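Local coordinates for protein beta-L-arabinobiosidase (Bacteroides thetaiotaomicron, PDB 5MQR) that hydrolyses glycosidic bonds in plant pectin glycans as a beta-L-arabinobiosidase and may, like its relatives, have sialidase-type activity, at residues A[149-153]-A[244-248]; A[122-126]-A[165-169]; A[184-189]-A[201-207]. All coordinates share one frame; numbering follows the deposited sequence.

Contact 1: residues A[149-153]-A[244-248]. With EDO (1,2-ethanediol), chain H.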
HETATM    1  N   MSE A 149      40.641   4.389  19.301  1.00 30.40           N
HETATM    2  CA  MSE A 149      39.464   5.238  19.165  1.00 30.28           C
HETATM    3  C   MSE A 149      38.250   4.373  19.290  1.00 30.20           C
HETATM    4  O   MSE A 149      38.251   3.211  18.883  1.00 29.61           O
HETATM    5  CB  MSE A 149      39.429   6.060  17.852  1.00 29.82           C
HETATM    6  CG  MSE A 149      40.621   7.014  17.816  1.00 29.89           C
HETATM    7 SE   MSE A 149      40.301   8.610  16.716  1.00 29.72          SE
HETATM    8  CE  MSE A 149      39.151   9.582  18.008  1.00 29.98           C
ATOM      9  N   HIS A 150      37.213   4.955  19.888  1.00 31.10           N
ATOM     10  CA  HIS A 150      35.935   4.302  20.074  1.00 31.81           C
ATOM     11  C   HIS A 150      34.892   5.356  20.426  1.00 32.20           C
ATOM     12  O   HIS A 150      35.072   6.070  21.411  1.00 33.51           O
ATOM     13  CB  HIS A 150      35.998   3.276  21.204  1.00 32.41           C
ATOM     14  CG  HIS A 150      34.769   2.431  21.281  1.00 33.03           C
ATOM     15  ND1 HIS A 150      33.694   2.748  22.086  1.00 33.68           N
ATOM     16  CD2 HIS A 150      34.409   1.323  20.591  1.00 32.72           C
ATOM     17  CE1 HIS A 150      32.746   1.845  21.919  1.00 33.65           C
ATOM     18  NE2 HIS A 150      33.160   0.965  21.025  1.00 33.34           N
ATOM     19  N   GLN A 151      33.852   5.449  19.605  1.00 31.44           N
ATOM     20  CA  GLN A 151      32.748   6.418  19.734  1.00 32.19           C
ATOM     21  C   GLN A 151      31.453   5.701  19.509  1.00 29.89           C
ATOM     22  O   GLN A 151      31.375   4.924  18.556  1.00 29.96           O
ATOM     23  CB  GLN A 151      32.697   7.393  18.538  1.00 33.81           C
ATOM     24  CG  GLN A 151      33.775   8.361  18.415  1.00 35.21           C
ATOM     25  CD  GLN A 151      34.982   7.840  17.700  1.00 34.87           C
ATOM     26  OE1 GLN A 151      36.000   7.664  18.319  1.00 35.98           O
ATOM     27  NE2 GLN A 151      34.888   7.634  16.395  1.00 35.70           N
ATOM     28  N   ARG A 152      30.418   6.047  20.261  1.00 28.96           N
ATOM     29  CA  ARG A 152      29.045   5.616  19.933  1.00 27.81           C
ATOM     30  C   ARG A 152      28.217   6.748  19.347  1.00 27.09           C
ATOM     31  O   ARG A 152      27.048   6.523  18.995  1.00 26.35           O
ATOM     32  CB  ARG A 152      28.349   5.076  21.179  1.00 28.22           C
ATOM     33  CG  ARG A 152      29.065   3.931  21.863  1.00 28.66           C
ATOM     34  CD  ARG A 152      29.042   2.691  20.995  1.00 28.50           C
ATOM     35  NE  ARG A 152      29.128   1.492  21.819  1.00 29.54           N
ATOM     36  CZ  ARG A 152      29.537   0.289  21.400  1.00 30.04           C
ATOM     37  NH1 ARG A 152      29.865   0.062  20.114  1.00 29.32           N
ATOM     38  NH2 ARG A 152      29.584  -0.718  22.286  1.00 30.47           N
ATOM     39  N   VAL A 153      28.811   7.954  19.297  1.00 26.70           N
ATOM     40  CA  VAL A 153      28.180   9.162  18.779  1.00 26.16           C
ATOM     41  C   VAL A 153      29.267   9.972  18.095  1.00 26.11           C
ATOM     42  O   VAL A 153      30.361  10.115  18.634  1.00 26.15           O
ATOM     43  CB  VAL A 153      27.482  10.031  19.882  1.00 26.62           C
ATOM     44  CG1 VAL A 153      28.408  10.391  21.039  1.00 26.79           C
ATOM     45  CG2 VAL A 153      26.887  11.309  19.279  1.00 26.74           C
ATOM     46  N   GLN A 244      25.047   8.839  25.420  1.00 31.40           N
ATOM     47  CA  GLN A 244      25.862   8.169  24.406  1.00 30.55           C
ATOM     48  C   GLN A 244      27.341   8.273  24.682  1.00 30.33           C
ATOM     49  O   GLN A 244      28.140   7.933  23.829  1.00 30.76           O
ATOM     50  CB  GLN A 244      25.545   8.736  23.021  1.00 30.21           C
ATOM     51  CG  GLN A 244      24.080   8.608  22.641  1.00 30.17           C
ATOM     52  CD  GLN A 244      23.765   9.236  21.298  1.00 30.28           C
ATOM     53  OE1 GLN A 244      24.189   8.735  20.250  1.00 29.97           O
ATOM     54  NE2 GLN A 244      23.034  10.356  21.322  1.00 30.67           N
ATOM     55  N   TRP A 245      27.696   8.778  25.850  1.00 30.59           N
ATOM     56  CA  TRP A 245      29.079   8.855  26.314  1.00 31.10           C
ATOM     57  C   TRP A 245      29.372   7.884  27.469  1.00 30.95           C
ATOM     58  O   TRP A 245      30.499   7.818  27.940  1.00 31.58           O
ATOM     59  CB  TRP A 245      29.373  10.264  26.821  1.00 31.95           C
ATOM     60  CG  TRP A 245      29.596  11.342  25.779  1.00 32.24           C
ATOM     61  CD1 TRP A 245      29.285  11.306  24.440  1.00 31.78           C
ATOM     62  CD2 TRP A 245      30.123  12.644  26.036  1.00 32.70           C
ATOM     63  NE1 TRP A 245      29.624  12.507  23.848  1.00 32.26           N
ATOM     64  CE2 TRP A 245      30.124  13.348  24.811  1.00 32.80           C
ATOM     65  CE3 TRP A 245      30.590  13.289  27.191  1.00 33.41           C
ATOM     66  CZ2 TRP A 245      30.596  14.658  24.706  1.00 33.36           C
ATOM     67  CZ3 TRP A 245      31.057  14.587  27.092  1.00 33.89           C
ATOM     68  CH2 TRP A 245      31.066  15.260  25.857  1.00 33.99           C
ATOM     69  N   VAL A 246      28.370   7.142  27.927  1.00 30.71           N
ATOM     70  CA  VAL A 246      28.496   6.334  29.150  1.00 31.63           C
ATOM     71  C   VAL A 246      29.524   5.200  29.083  1.00 31.96           C
ATOM     72  O   VAL A 246      30.135   4.869  30.101  1.00 33.05           O
ATOM     73  CB  VAL A 246      27.138   5.751  29.580  1.00 31.30           C
ATOM     74  CG1 VAL A 246      26.628   4.698  28.562  1.00 30.25           C
ATOM     75  CG2 VAL A 246      27.206   5.201  31.013  1.00 31.60           C
ATOM     76  N   GLU A 247      29.732   4.622  27.904  1.00 31.45           N
ATOM     77  CA  GLU A 247      30.680   3.524  27.788  1.00 32.49           C
ATOM     78  C   GLU A 247      32.135   3.933  27.923  1.00 32.99           C
ATOM     79  O   GLU A 247      32.920   3.113  28.381  1.00 33.68           O
ATOM     80  CB  GLU A 247      30.495   2.748  26.491  1.00 32.43           C
ATOM     81  CG  GLU A 247      29.159   2.053  26.401  1.00 32.63           C
ATOM     82  CD  GLU A 247      28.966   1.364  25.069  1.00 33.02           C
ATOM     83  OE1 GLU A 247      29.766   0.446  24.797  1.00 34.66           O
ATOM     84  OE2 GLU A 247      28.024   1.706  24.308  1.00 31.80           O
ATOM     85  N   GLU A 248      32.492   5.156  27.499  1.00 32.71           N
ATOM     86  CA  GLU A 248      33.895   5.629  27.497  1.00 33.18           C
ATOM     87  C   GLU A 248      34.196   6.600  28.626  1.00 33.28           C
ATOM     88  O   GLU A 248      35.324   6.680  29.079  1.00 32.88           O
ATOM     89  CB  GLU A 248      34.246   6.312  26.177  1.00 33.20           C
ATOM     90  CG  GLU A 248      34.014   5.469  24.934  1.00 33.21           C
ATOM     91  CD  GLU A 248      32.599   5.512  24.354  1.00 33.04           C
ATOM     92  OE1 GLU A 248      31.730   6.280  24.819  1.00 33.66           O
ATOM     93  OE2 GLU A 248      32.354   4.741  23.397  1.00 33.19           O
TER
HETATM   94  C1  EDO H1207      32.545  -2.362  21.774  1.00 56.80           C
HETATM   95  O1  EDO H1207      32.545  -1.957  20.384  1.00 53.19           O
HETATM   96  C2  EDO H1207      31.646  -3.582  22.025  1.00 56.28           C
HETATM   97  O2  EDO H1207      31.025  -3.580  23.313  1.00 57.90           O
HETATM   98  O   HOH W   1      30.552   7.406  22.712  1.00 25.12           O
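In the N-terminal beta-propeller, His-150 and Arg-152, on the first strand of a four-stranded blade, meet the consecutive acids Glu-247 and Glu-248 of a loop. Arg-152 grips Glu-247 side-on: NE donates to OE2 at 2.7 Å and NH2 to OE1 at 2.8 Å, with the guanidinium and carboxylate planes turned 50° apart. A bend at chi2 (-68°) swings the guanidinium over beside His-150, whose CE1 lies above the centre of one guanidinium face. The imidazole, in turn, uses ND1 to reach the anti lone pair of Glu-248 OE2 at 2.7 Å, and NE2 at its far edge donates to O1 of 1,2-ethanediol, probably from the crystallisation liquor, at 3.1 Å. A water joins the segments, accepting from Arg-152 N and donating to Gln-244 O and to the carboxylate oxygen Glu-248 OE1. Further along, Val-153 CG1 meets the edge of the Trp-245 indole, 3.6 Å from CD1. With a leucine here instead of Arg-152, the buried carboxylate of Glu-247 would probably be left without this two-nitrogen grip, and the His-150 ring without its flat neighbour. Gln-77 accepts a hydrogen bond from Arg-152 NH1, and Trp-245 packs on Ile-235 and Leu-236 of helix 226-236 and on Met-166 of strand 163-170.

Contact 2: residues A[122-126]-A[165-169]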
ATOM      1  N   VAL A 122      39.891  12.512  10.192  1.00 29.37           N
ATOM      2  CA  VAL A 122      39.242  13.629  10.898  1.00 29.23           C
ATOM      3  C   VAL A 122      39.687  13.687  12.371  1.00 29.09           C
ATOM      4  O   VAL A 122      39.802  14.765  12.925  1.00 29.08           O
ATOM      5  CB  VAL A 122      37.702  13.616  10.684  1.00 28.74           C
ATOM      6  CG1 VAL A 122      37.024  12.431  11.364  1.00 28.07           C
ATOM      7  CG2 VAL A 122      37.081  14.926  11.125  1.00 29.35           C
ATOM      8  N   PHE A 123      39.957  12.534  12.981  1.00 29.00           N
ATOM      9  CA  PHE A 123      40.712  12.469  14.236  1.00 29.79           C
ATOM     10  C   PHE A 123      41.863  11.466  14.049  1.00 30.39           C
ATOM     11  O   PHE A 123      41.605  10.303  13.777  1.00 30.17           O
ATOM     12  CB  PHE A 123      39.811  12.080  15.398  1.00 29.38           C
ATOM     13  CG  PHE A 123      38.704  13.075  15.663  1.00 29.28           C
ATOM     14  CD1 PHE A 123      39.000  14.359  16.076  1.00 29.73           C
ATOM     15  CD2 PHE A 123      37.372  12.732  15.484  1.00 28.63           C
ATOM     16  CE1 PHE A 123      38.009  15.281  16.322  1.00 29.61           C
ATOM     17  CE2 PHE A 123      36.366  13.658  15.728  1.00 28.56           C
ATOM     18  CZ  PHE A 123      36.693  14.934  16.151  1.00 29.16           C
ATOM     19  N   PRO A 124      43.130  11.926  14.152  1.00 31.48           N
ATOM     20  CA  PRO A 124      44.270  11.086  13.839  1.00 32.01           C
ATOM     21  C   PRO A 124      44.747  10.247  15.038  1.00 32.69           C
ATOM     22  O   PRO A 124      44.268  10.453  16.159  1.00 33.18           O
ATOM     23  CB  PRO A 124      45.350  12.124  13.455  1.00 32.53           C
ATOM     24  CG  PRO A 124      45.067  13.291  14.310  1.00 32.61           C
ATOM     25  CD  PRO A 124      43.573  13.281  14.566  1.00 32.29           C
ATOM     26  N   PRO A 125      45.704   9.322  14.805  1.00 32.73           N
ATOM     27  CA  PRO A 125      46.344   8.567  15.895  1.00 33.03           C
ATOM     28  C   PRO A 125      46.857   9.483  17.009  1.00 33.63           C
ATOM     29  O   PRO A 125      47.412  10.555  16.720  1.00 33.49           O
ATOM     30  CB  PRO A 125      47.517   7.877  15.197  1.00 33.16           C
ATOM     31  CG  PRO A 125      47.081   7.738  13.776  1.00 32.66           C
ATOM     32  CD  PRO A 125      46.262   8.959  13.489  1.00 32.72           C
ATOM     33  N   TYR A 126      46.661   9.054  18.251  1.00 33.91           N
ATOM     34  CA  TYR A 126      46.985   9.850  19.435  1.00 34.91           C
ATOM     35  C   TYR A 126      47.923   9.065  20.333  1.00 35.89           C
ATOM     36  O   TYR A 126      47.718   7.886  20.562  1.00 35.56           O
ATOM     37  CB  TYR A 126      45.696  10.185  20.182  1.00 34.53           C
ATOM     38  CG  TYR A 126      45.839  11.144  21.345  1.00 35.35           C
ATOM     39  CD1 TYR A 126      46.309  10.701  22.598  1.00 35.50           C
ATOM     40  CD2 TYR A 126      45.478  12.502  21.213  1.00 35.42           C
ATOM     41  CE1 TYR A 126      46.450  11.583  23.667  1.00 36.20           C
ATOM     42  CE2 TYR A 126      45.604  13.386  22.285  1.00 36.04           C
ATOM     43  CZ  TYR A 126      46.098  12.926  23.508  1.00 36.32           C
ATOM     44  OH  TYR A 126      46.215  13.773  24.570  1.00 36.14           O
ATOM     45  N   THR A 165      31.801  17.400  14.825  1.00 27.26           N
ATOM     46  CA  THR A 165      32.045  15.958  14.829  1.00 26.86           C
ATOM     47  C   THR A 165      32.910  15.636  16.044  1.00 27.37           C
ATOM     48  O   THR A 165      33.667  16.486  16.512  1.00 27.26           O
ATOM     49  CB  THR A 165      32.637  15.445  13.497  1.00 26.39           C
ATOM     50  OG1 THR A 165      32.674  14.010  13.491  1.00 25.36           O
ATOM     51  CG2 THR A 165      34.029  16.010  13.251  1.00 26.96           C
HETATM   52  N   MSE A 166      32.752  14.425  16.587  1.00 27.72           N
HETATM   53  CA  MSE A 166      33.409  14.070  17.855  1.00 28.84           C
HETATM   54  C   MSE A 166      33.844  12.633  17.863  1.00 28.58           C
HETATM   55  O   MSE A 166      33.282  11.780  17.170  1.00 27.82           O
HETATM   56  CB  MSE A 166      32.531  14.348  19.085  1.00 29.78           C
HETATM   57  CG  MSE A 166      31.165  13.657  19.010  1.00 30.30           C
HETATM   58 SE   MSE A 166      29.943  14.199  20.479  1.00 32.43          SE
HETATM   59  CE  MSE A 166      28.581  15.096  19.389  1.00 31.53           C
ATOM     60  N   GLY A 167      34.884  12.374  18.642  1.00 29.01           N
ATOM     61  CA  GLY A 167      35.344  11.035  18.875  1.00 28.98           C
ATOM     62  C   GLY A 167      36.078  10.944  20.182  1.00 29.96           C
ATOM     63  O   GLY A 167      36.287  11.956  20.858  1.00 30.82           O
ATOM     64  N   ASN A 168      36.472   9.733  20.541  1.00 30.11           N
ATOM     65  CA  ASN A 168      37.050   9.482  21.852  1.00 30.83           C
ATOM     66  C   ASN A 168      38.273   8.574  21.763  1.00 30.50           C
ATOM     67  O   ASN A 168      38.310   7.658  20.947  1.00 29.93           O
ATOM     68  CB  ASN A 168      35.964   8.868  22.718  1.00 31.64           C
ATOM     69  CG  ASN A 168      36.475   8.415  24.060  1.00 33.13           C
ATOM     70  OD1 ASN A 168      36.484   9.186  25.011  1.00 35.25           O
ATOM     71  ND2 ASN A 168      36.887   7.150  24.150  1.00 33.52           N
ATOM     72  N   TYR A 169      39.261   8.831  22.617  1.00 31.20           N
ATOM     73  CA  TYR A 169      40.479   8.022  22.713  1.00 31.22           C
ATOM     74  C   TYR A 169      40.528   7.216  24.018  1.00 32.02           C
ATOM     75  O   TYR A 169      40.482   7.792  25.099  1.00 32.49           O
ATOM     76  CB  TYR A 169      41.684   8.931  22.662  1.00 31.50           C
ATOM     77  CG  TYR A 169      41.872   9.676  21.362  1.00 30.68           C
ATOM     78  CD1 TYR A 169      42.372   9.029  20.245  1.00 30.08           C
ATOM     79  CD2 TYR A 169      41.601  11.043  21.264  1.00 30.61           C
ATOM     80  CE1 TYR A 169      42.582   9.705  19.054  1.00 29.74           C
ATOM     81  CE2 TYR A 169      41.796  11.728  20.074  1.00 30.49           C
ATOM     82  CZ  TYR A 169      42.293  11.049  18.971  1.00 29.83           C
ATOM     83  OH  TYR A 169      42.518  11.702  17.798  1.00 29.26           O
TER
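Tyr-169 OH donates to Pro-124 O at 2.7 Å, in the carbonyl plane, and so ties a strand of one propeller blade to the chain leaving the last strand of the blade before it. That departing strand ends in a classic beta bulge, where Val-122 and Phe-123 both face Thr-105; end to end, 122-126 runs in nearly the same direction as 165-169. Tyr-169 leans across to it with CG anti to the carbonyl carbon (chi1 -65°), which brings the hydroxyl end of the ring to Pro-124, whose O lies at the ring's edge. Tyr-126 covers one face of that ring: its CB lies 3.6 Å from the Tyr-169 centroid, off toward the rim, in a CH-pi contact. The two tyrosine rings themselves meet obliquely, planes 33° apart, with CD2 of Tyr-126 3.9 Å from CE2 of Tyr-169; the hydroxyl of Tyr-126 is taken up elsewhere, by Asp-216 N. Phe-123 fills the other half of the contact. Its ring reaches across the strand backbone at Gly-167, where a CB would press tightly on the ring, and its CE2 comes within 3.5 Å of Gly-167 N. Val-188 and Met-149, from the strands on either side of 163-170, also touch this phenylalanine. Thr-165 O approaches the ring at its edge, 3.4 Å from Phe-123 CZ, while the methyl CG2 of Thr-165 touches Val-122 CG2 at 3.9 Å.

Contact 3: residues A[184-189]-A[201-207]; sequences GIGRVV and IYFIYYN
Val-189 and Tyr-202 satisfy each other's backbone groups: Val-189 N donates to Tyr-202 O at 2.8 Å, and Tyr-202 N returns a bond to Val-189 O at 3.0 Å. At the next hydrogen-bonded pair, a single acceptor serves two donors. Arg-187 O takes Ile-204 N at 2.9 Å and, more weakly, Tyr-205 N at 3.4 Å, while Arg-187 N donates to Tyr-205 O at 2.8 Å. Ile-204 and Tyr-205 facing Arg-187 together make a classic beta bulge, which shifts the register by one residue where the chain turns a corner. These are the third and fourth strands of a four-stranded propeller blade, joined as an antiparallel hairpin. At its far end Asn-207 N donates to Ile-185 O at 3.0 Å from well above the carbonyl plane, 43° out of it. The amide nitrogen of Asn-207 is satisfied beyond the hairpin: ND2 binds Asp-250 OD1 and Glu-248 O. Similarly, Tyr-205 OH takes Asp-250 N and pairs with Asp-253, and Arg-187 NH2 has its salt bridge to Glu-248 OE1, its guanidinium also in a cation-pi contact with Trp-245.

On the face of Val-188, aliphatic and aromatic groups meet. Val-188 CG1, set anti to the carbonyl carbon (chi1 -65°), reaches over the Phe-203 ring, 3.8 Å from its centroid and 7° off its normal, while Gly-186 lies at the ring's edge; a CB on Gly-186 would clash with the ring and with Tyr-205 O, and its backbone angles by themselves call for glycine. Val-189, on the other face, meets Ile-204, CG1 to CG2 at 3.9 Å; both side chains touch Cys-232 of helix 226-236.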
ATOM      1  N   GLY A 184      40.185   5.660  29.971  1.00 36.54           N
ATOM      2  CA  GLY A 184      40.716   6.212  28.727  1.00 35.96           C
ATOM      3  C   GLY A 184      41.283   7.618  28.886  1.00 36.22           C
ATOM      4  O   GLY A 184      41.619   8.054  29.989  1.00 36.44           O
ATOM      5  N   ILE A 185      41.428   8.313  27.765  1.00 35.83           N
ATOM      6  CA  ILE A 185      42.079   9.618  27.748  1.00 35.70           C
ATOM      7  C   ILE A 185      41.019  10.703  27.746  1.00 34.84           C
ATOM      8  O   ILE A 185      40.978  11.537  28.646  1.00 34.86           O
ATOM      9  CB  ILE A 185      42.986   9.754  26.524  1.00 35.93           C
ATOM     10  CG1 ILE A 185      44.136   8.759  26.631  1.00 36.39           C
ATOM     11  CG2 ILE A 185      43.547  11.168  26.417  1.00 36.45           C
ATOM     12  CD1 ILE A 185      44.829   8.493  25.318  1.00 36.30           C
ATOM     13  N   GLY A 186      40.172  10.696  26.727  1.00 33.69           N
ATOM     14  CA  GLY A 186      39.113  11.690  26.643  1.00 33.55           C
ATOM     15  C   GLY A 186      38.459  11.820  25.286  1.00 32.64           C
ATOM     16  O   GLY A 186      38.826  11.139  24.326  1.00 31.75           O
ATOM     17  N   ARG A 187      37.509  12.743  25.218  1.00 32.47           N
ATOM     18  CA  ARG A 187      36.727  12.940  24.036  1.00 32.04           C
ATOM     19  C   ARG A 187      37.094  14.249  23.359  1.00 32.02           C
ATOM     20  O   ARG A 187      37.287  15.261  24.018  1.00 32.22           O
ATOM     21  CB  ARG A 187      35.259  12.929  24.396  1.00 32.34           C
ATOM     22  CG  ARG A 187      34.399  12.568  23.200  1.00 32.27           C
ATOM     23  CD  ARG A 187      32.970  12.444  23.600  1.00 32.34           C
ATOM     24  NE  ARG A 187      32.785  11.329  24.521  1.00 32.39           N
ATOM     25  CZ  ARG A 187      32.442  10.084  24.185  1.00 32.06           C
ATOM     26  NH1 ARG A 187      32.224   9.719  22.910  1.00 31.75           N
ATOM     27  NH2 ARG A 187      32.293   9.184  25.160  1.00 31.98           N
ATOM     28  N   VAL A 188      37.185  14.199  22.033  1.00 31.32           N
ATOM     29  CA  VAL A 188      37.595  15.341  21.230  1.00 31.43           C
ATOM     30  C   VAL A 188      36.485  15.722  20.274  1.00 30.69           C
ATOM     31  O   VAL A 188      35.622  14.915  19.951  1.00 30.13           O
ATOM     32  CB  VAL A 188      38.890  15.094  20.416  1.00 31.44           C
ATOM     33  CG1 VAL A 188      40.063  14.885  21.354  1.00 32.15           C
ATOM     34  CG2 VAL A 188      38.751  13.915  19.451  1.00 30.84           C
ATOM     35  N   VAL A 189      36.552  16.968  19.830  1.00 30.84           N
ATOM     36  CA  VAL A 189      35.605  17.558  18.900  1.00 30.39           C
ATOM     37  C   VAL A 189      36.367  18.431  17.919  1.00 30.48           C
ATOM     38  O   VAL A 189      37.442  18.945  18.235  1.00 30.75           O
ATOM     39  CB  VAL A 189      34.578  18.489  19.590  1.00 30.57           C
ATOM     40  CG1 VAL A 189      33.564  17.697  20.389  1.00 30.42           C
ATOM     41  CG2 VAL A 189      35.258  19.539  20.470  1.00 31.49           C
ATOM     42  N   ILE A 201      41.233  20.688  16.503  1.00 32.12           N
ATOM     43  CA  ILE A 201      40.781  19.671  17.426  1.00 32.07           C
ATOM     44  C   ILE A 201      40.891  20.188  18.856  1.00 32.53           C
ATOM     45  O   ILE A 201      41.918  20.736  19.239  1.00 33.14           O
ATOM     46  CB  ILE A 201      41.592  18.363  17.303  1.00 31.69           C
ATOM     47  CG1 ILE A 201      41.452  17.788  15.888  1.00 30.98           C
ATOM     48  CG2 ILE A 201      41.096  17.337  18.336  1.00 31.27           C
ATOM     49  CD1 ILE A 201      42.445  16.701  15.569  1.00 30.82           C
ATOM     50  N   TYR A 202      39.823  20.007  19.626  1.00 32.20           N
ATOM     51  CA  TYR A 202      39.858  20.263  21.050  1.00 33.08           C
ATOM     52  C   TYR A 202      39.292  19.077  21.837  1.00 32.73           C
ATOM     53  O   TYR A 202      38.511  18.277  21.319  1.00 31.89           O
ATOM     54  CB  TYR A 202      39.049  21.505  21.409  1.00 33.66           C
ATOM     55  CG  TYR A 202      39.460  22.778  20.714  1.00 34.58           C
ATOM     56  CD1 TYR A 202      38.931  23.119  19.460  1.00 34.51           C
ATOM     57  CD2 TYR A 202      40.329  23.677  21.320  1.00 35.51           C
ATOM     58  CE1 TYR A 202      39.295  24.300  18.820  1.00 35.24           C
ATOM     59  CE2 TYR A 202      40.690  24.853  20.690  1.00 36.30           C
ATOM     60  CZ  TYR A 202      40.171  25.157  19.444  1.00 36.02           C
ATOM     61  OH  TYR A 202      40.531  26.325  18.833  1.00 37.03           O
ATOM     62  N   PHE A 203      39.693  18.998  23.099  1.00 33.31           N
ATOM     63  CA  PHE A 203      39.056  18.125  24.051  1.00 33.20           C
ATOM     64  C   PHE A 203      37.798  18.779  24.613  1.00 34.08           C
ATOM     65  O   PHE A 203      37.801  19.945  25.016  1.00 34.64           O
ATOM     66  CB  PHE A 203      39.991  17.794  25.203  1.00 33.69           C
ATOM     67  CG  PHE A 203      40.902  16.652  24.923  1.00 33.20           C
ATOM     68  CD1 PHE A 203      40.503  15.356  25.204  1.00 32.55           C
ATOM     69  CD2 PHE A 203      42.151  16.871  24.374  1.00 33.40           C
ATOM     70  CE1 PHE A 203      41.329  14.293  24.958  1.00 32.31           C
ATOM     71  CE2 PHE A 203      42.995  15.812  24.117  1.00 33.18           C
ATOM     72  CZ  PHE A 203      42.584  14.519  24.410  1.00 32.90           C
ATOM     73  N   ILE A 204      36.735  17.994  24.644  1.00 33.91           N
ATOM     74  CA  ILE A 204      35.488  18.372  25.281  1.00 34.60           C
ATOM     75  C   ILE A 204      35.291  17.645  26.642  1.00 35.52           C
ATOM     76  O   ILE A 204      34.549  18.133  27.504  1.00 35.55           O
ATOM     77  CB  ILE A 204      34.305  18.138  24.313  1.00 33.62           C
ATOM     78  CG1 ILE A 204      33.034  18.833  24.819  1.00 34.12           C
ATOM     79  CG2 ILE A 204      34.032  16.657  24.105  1.00 32.89           C
ATOM     80  CD1 ILE A 204      31.890  18.891  23.811  1.00 33.42           C
ATOM     81  N   TYR A 205      35.941  16.492  26.831  1.00 35.75           N
ATOM     82  CA  TYR A 205      35.856  15.740  28.080  1.00 36.40           C
ATOM     83  C   TYR A 205      37.191  15.048  28.364  1.00 36.29           C
ATOM     84  O   TYR A 205      37.805  14.477  27.457  1.00 34.82           O
ATOM     85  CB  TYR A 205      34.730  14.706  27.982  1.00 36.56           C
ATOM     86  CG  TYR A 205      34.621  13.798  29.184  1.00 37.77           C
ATOM     87  CD1 TYR A 205      33.842  14.157  30.293  1.00 38.36           C
ATOM     88  CD2 TYR A 205      35.311  12.575  29.221  1.00 38.09           C
ATOM     89  CE1 TYR A 205      33.736  13.319  31.402  1.00 39.11           C
ATOM     90  CE2 TYR A 205      35.222  11.723  30.326  1.00 39.02           C
ATOM     91  CZ  TYR A 205      34.432  12.088  31.422  1.00 39.78           C
ATOM     92  OH  TYR A 205      34.354  11.234  32.521  1.00 39.53           O
ATOM     93  N   TYR A 206      37.628  15.114  29.619  1.00 36.79           N
ATOM     94  CA  TYR A 206      38.808  14.385  30.072  1.00 37.46           C
ATOM     95  C   TYR A 206      38.389  13.268  31.002  1.00 37.48           C
ATOM     96  O   TYR A 206      37.594  13.485  31.934  1.00 37.63           O
ATOM     97  CB  TYR A 206      39.763  15.285  30.830  1.00 38.98           C
ATOM     98  CG  TYR A 206      40.330  16.415  30.012  1.00 39.76           C
ATOM     99  CD1 TYR A 206      41.316  16.181  29.049  1.00 39.90           C
ATOM    100  CD2 TYR A 206      39.886  17.717  30.196  1.00 40.59           C
ATOM    101  CE1 TYR A 206      41.854  17.220  28.298  1.00 40.61           C
ATOM    102  CE2 TYR A 206      40.423  18.766  29.456  1.00 41.61           C
ATOM    103  CZ  TYR A 206      41.396  18.515  28.509  1.00 41.31           C
ATOM    104  OH  TYR A 206      41.901  19.559  27.783  1.00 42.57           O
ATOM    105  N   ASN A 207      38.934  12.078  30.755  1.00 36.92           N
ATOM    106  CA  ASN A 207      38.842  10.992  31.715  1.00 37.08           C
ATOM    107  C   ASN A 207      39.737  11.332  32.900  1.00 37.88           C
ATOM    108  O   ASN A 207      40.676  12.121  32.771  1.00 37.82           O
ATOM    109  CB  ASN A 207      39.237   9.655  31.080  1.00 36.70           C
ATOM    110  CG  ASN A 207      38.157   9.090  30.171  1.00 35.64           C
ATOM    111  OD1 ASN A 207      38.263   9.156  28.954  1.00 35.68           O
ATOM    112  ND2 ASN A 207      37.128   8.524  30.759  1.00 35.06           N
TER

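How the contacts relate
All three contacts converge on one four-stranded blade of the N-terminal propeller, their centres 9 to 12 Å apart. Contacts 1 and 2 share the pairing of strands 148-157 and 163-170, where His-150 N lies 3.1 Å from Asn-168 O. Contacts 2 and 3 adjoin through the next pair of strands, Gly-167 O being 2.7 Å from Val-188 N. Contact 3, nested within the chain loop that contact 1 closes, also packs on it through the indole of Trp-245, whose CH2 is 3.7 Å from Ile-204 CG2. Contact 1 is the one that holds the bound ethanediol; a calcium ion lies about 4 Å from the side chain of Val-153, and about 10 Å from that of Arg-187 in contact 3.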